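Long-range contact in acetyltransferase (Agrobacterium tumefaciens, PDB 2FSR), which is a GNAT-family acetyltransferase that probably moves an acetyl group from acetyl-coenzyme A to a substrate: residues 33-38 with 126-131. Numbering follows the deposited sequence. Where two conformers were deposited one is given.
Sequences ERLTLR and RGYAAE. With FMT (formic acid), chain B.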
# COMPACT_ATOMS: atom_id res chain seq x y z
N GLU A 33 4.70 7.02 -14.28
CA GLU A 33 4.28 7.63 -15.54
C GLU A 33 3.20 8.67 -15.27
O GLU A 33 3.32 9.83 -15.69
CB GLU A 33 3.77 6.54 -16.47
CG GLU A 33 3.09 7.04 -17.75
CD GLU A 33 2.61 5.88 -18.61
OE1 GLU A 33 3.42 4.97 -18.89
OE2 GLU A 33 1.42 5.88 -18.99
N ARG A 34 2.17 8.26 -14.52
CA ARG A 34 0.98 9.07 -14.33
C ARG A 34 0.76 9.54 -12.90
O ARG A 34 -0.13 10.35 -12.64
CB ARG A 34 -0.26 8.30 -14.79
CG ARG A 34 -0.24 7.99 -16.29
CD ARG A 34 -1.46 7.21 -16.70
NE ARG A 34 -1.49 5.90 -16.04
CZ ARG A 34 -2.49 5.03 -16.11
NH1 ARG A 34 -3.58 5.31 -16.83
NH2 ARG A 34 -2.41 3.90 -15.45
N LEU A 35 1.56 9.03 -11.95
CA LEU A 35 1.24 9.22 -10.53
C LEU A 35 2.38 9.77 -9.70
O LEU A 35 3.55 9.63 -10.06
CB LEU A 35 0.79 7.90 -9.89
CG LEU A 35 -0.27 7.07 -10.63
CD1 LEU A 35 -0.35 5.66 -10.05
CD2 LEU A 35 -1.62 7.80 -10.62
N THR A 36 2.02 10.40 -8.59
CA THR A 36 3.01 10.78 -7.58
C THR A 36 2.61 10.02 -6.31
O THR A 36 1.43 10.06 -5.90
CB THR A 36 3.02 12.30 -7.32
OG1 THR A 36 3.43 12.98 -8.52
CG2 THR A 36 4.01 12.66 -6.20
N LEU A 37 3.56 9.28 -5.73
CA LEU A 37 3.30 8.46 -4.54
C LEU A 37 4.03 9.12 -3.41
O LEU A 37 5.26 9.11 -3.39
CB LEU A 37 3.79 7.02 -4.76
CG LEU A 37 3.40 6.38 -6.09
CD1 LEU A 37 3.90 4.95 -6.16
CD2 LEU A 37 1.90 6.42 -6.33
N ARG A 38 3.30 9.73 -2.48
CA ARG A 38 3.94 10.66 -1.53
C ARG A 38 3.50 10.44 -0.08
O ARG A 38 2.55 9.71 0.20
CB ARG A 38 3.73 12.12 -1.94
CG ARG A 38 2.30 12.45 -2.32
CD ARG A 38 1.57 13.07 -1.19
NE ARG A 38 0.15 13.29 -1.52
CZ ARG A 38 -0.81 13.31 -0.60
NH1 ARG A 38 -0.50 13.15 0.68
NH2 ARG A 38 -2.07 13.47 -0.97
N ARG A 126 -8.46 2.30 -14.85
CA ARG A 126 -7.48 3.06 -15.60
C ARG A 126 -6.06 2.56 -15.32
O ARG A 126 -5.08 3.22 -15.67
CB ARG A 126 -7.61 4.55 -15.28
CG ARG A 126 -9.00 5.14 -15.55
CD ARG A 126 -9.16 6.49 -14.87
NE ARG A 126 -10.43 7.19 -15.11
CZ ARG A 126 -11.60 6.92 -14.52
NH1 ARG A 126 -11.72 5.91 -13.67
NH2 ARG A 126 -12.66 7.68 -14.79
N GLY A 127 -5.96 1.40 -14.68
CA GLY A 127 -4.66 0.78 -14.35
C GLY A 127 -3.87 1.49 -13.25
O GLY A 127 -2.67 1.22 -13.08
N TYR A 128 -4.51 2.36 -12.48
CA TYR A 128 -3.77 3.11 -11.45
C TYR A 128 -3.25 2.24 -10.32
O TYR A 128 -2.13 2.44 -9.86
CB TYR A 128 -4.62 4.23 -10.84
CG TYR A 128 -4.98 5.34 -11.81
CD1 TYR A 128 -4.09 5.75 -12.81
CD2 TYR A 128 -6.18 6.03 -11.66
CE1 TYR A 128 -4.42 6.78 -13.69
CE2 TYR A 128 -6.51 7.05 -12.53
CZ TYR A 128 -5.64 7.43 -13.52
OH TYR A 128 -5.99 8.47 -14.36
N ALA A 129 -4.06 1.29 -9.86
CA ALA A 129 -3.63 0.45 -8.74
C ALA A 129 -2.40 -0.36 -9.14
O ALA A 129 -1.41 -0.40 -8.39
CB ALA A 129 -4.77 -0.45 -8.25
N ALA A 130 -2.44 -0.99 -10.32
CA ALA A 130 -1.29 -1.77 -10.79
C ALA A 130 -0.05 -0.89 -10.96
O ALA A 130 1.06 -1.31 -10.60
CB ALA A 130 -1.63 -2.51 -12.08
N GLU A 131 -0.23 0.33 -11.48
CA GLU A 131 0.89 1.22 -11.72
C GLU A 131 1.56 1.60 -10.40
O GLU A 131 2.80 1.58 -10.28
CB GLU A 131 0.45 2.48 -12.49
CG GLU A 131 1.59 3.45 -12.78
CD GLU A 131 1.16 4.62 -13.67
OE1 GLU A 131 0.28 4.41 -14.54
OE2 GLU A 131 1.72 5.72 -13.53
C FMT B . -8.46 9.74 -12.95
O1 FMT B . -9.52 9.25 -12.53
O2 FMT B . -8.15 9.95 -14.14
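Arg34 and Glu131 lay their flat ends almost in one plane, guanidinium and carboxylate 20° apart, where the loop leading into strand 35-38 meets the start of helix 128-143. The bridge is side-on: NE of Arg34 reaches OE1 of Glu131 at 2.8 Å through its syn lone pair, while NH2 of Arg34 meets the same OE1 at 2.9 Å, nearly along the C-O axis. The other oxygen serves the backbone, OE2 of Glu131 taking the N-H of Arg34 at 2.8 Å with a fairly straight bond and also a bond from the Thr32 hydroxyl. Glu131 can span both because its chain is extended, with CG anti to the backbone N (chi1 -180°). At its far end the guanidinium works as a fork: NH1 and NH2 of Arg34 both donate to O of Arg126, each at 2.8 Å, through bent bonds close to the guanidinium plane. CE1 of Tyr128 stands over one face of the guanidinium, 3.6 Å from CZ of Arg34, with the two planes 53° apart. On the sheet side of the contact, CD2 of Leu35 packs obliquely 3.9 Å from CD1 of Tyr128, beside Leu92 and Ile99. The tyrosine hydroxyl donates to O2 of a formic acid molecule, probably from the crystallisation liquor, which His123 also binds. In GNAT enzymes this loop and helix start bind the coenzyme A pyrophosphate, probably here too. One arginine thus holds the helix start against the loop that leads into strand 35-38; its charge pair with Glu131 and the doubly bonded carbonyl would fix both the guanidinium's rotation and the position of that carbonyl, just before the N-cap Gly127.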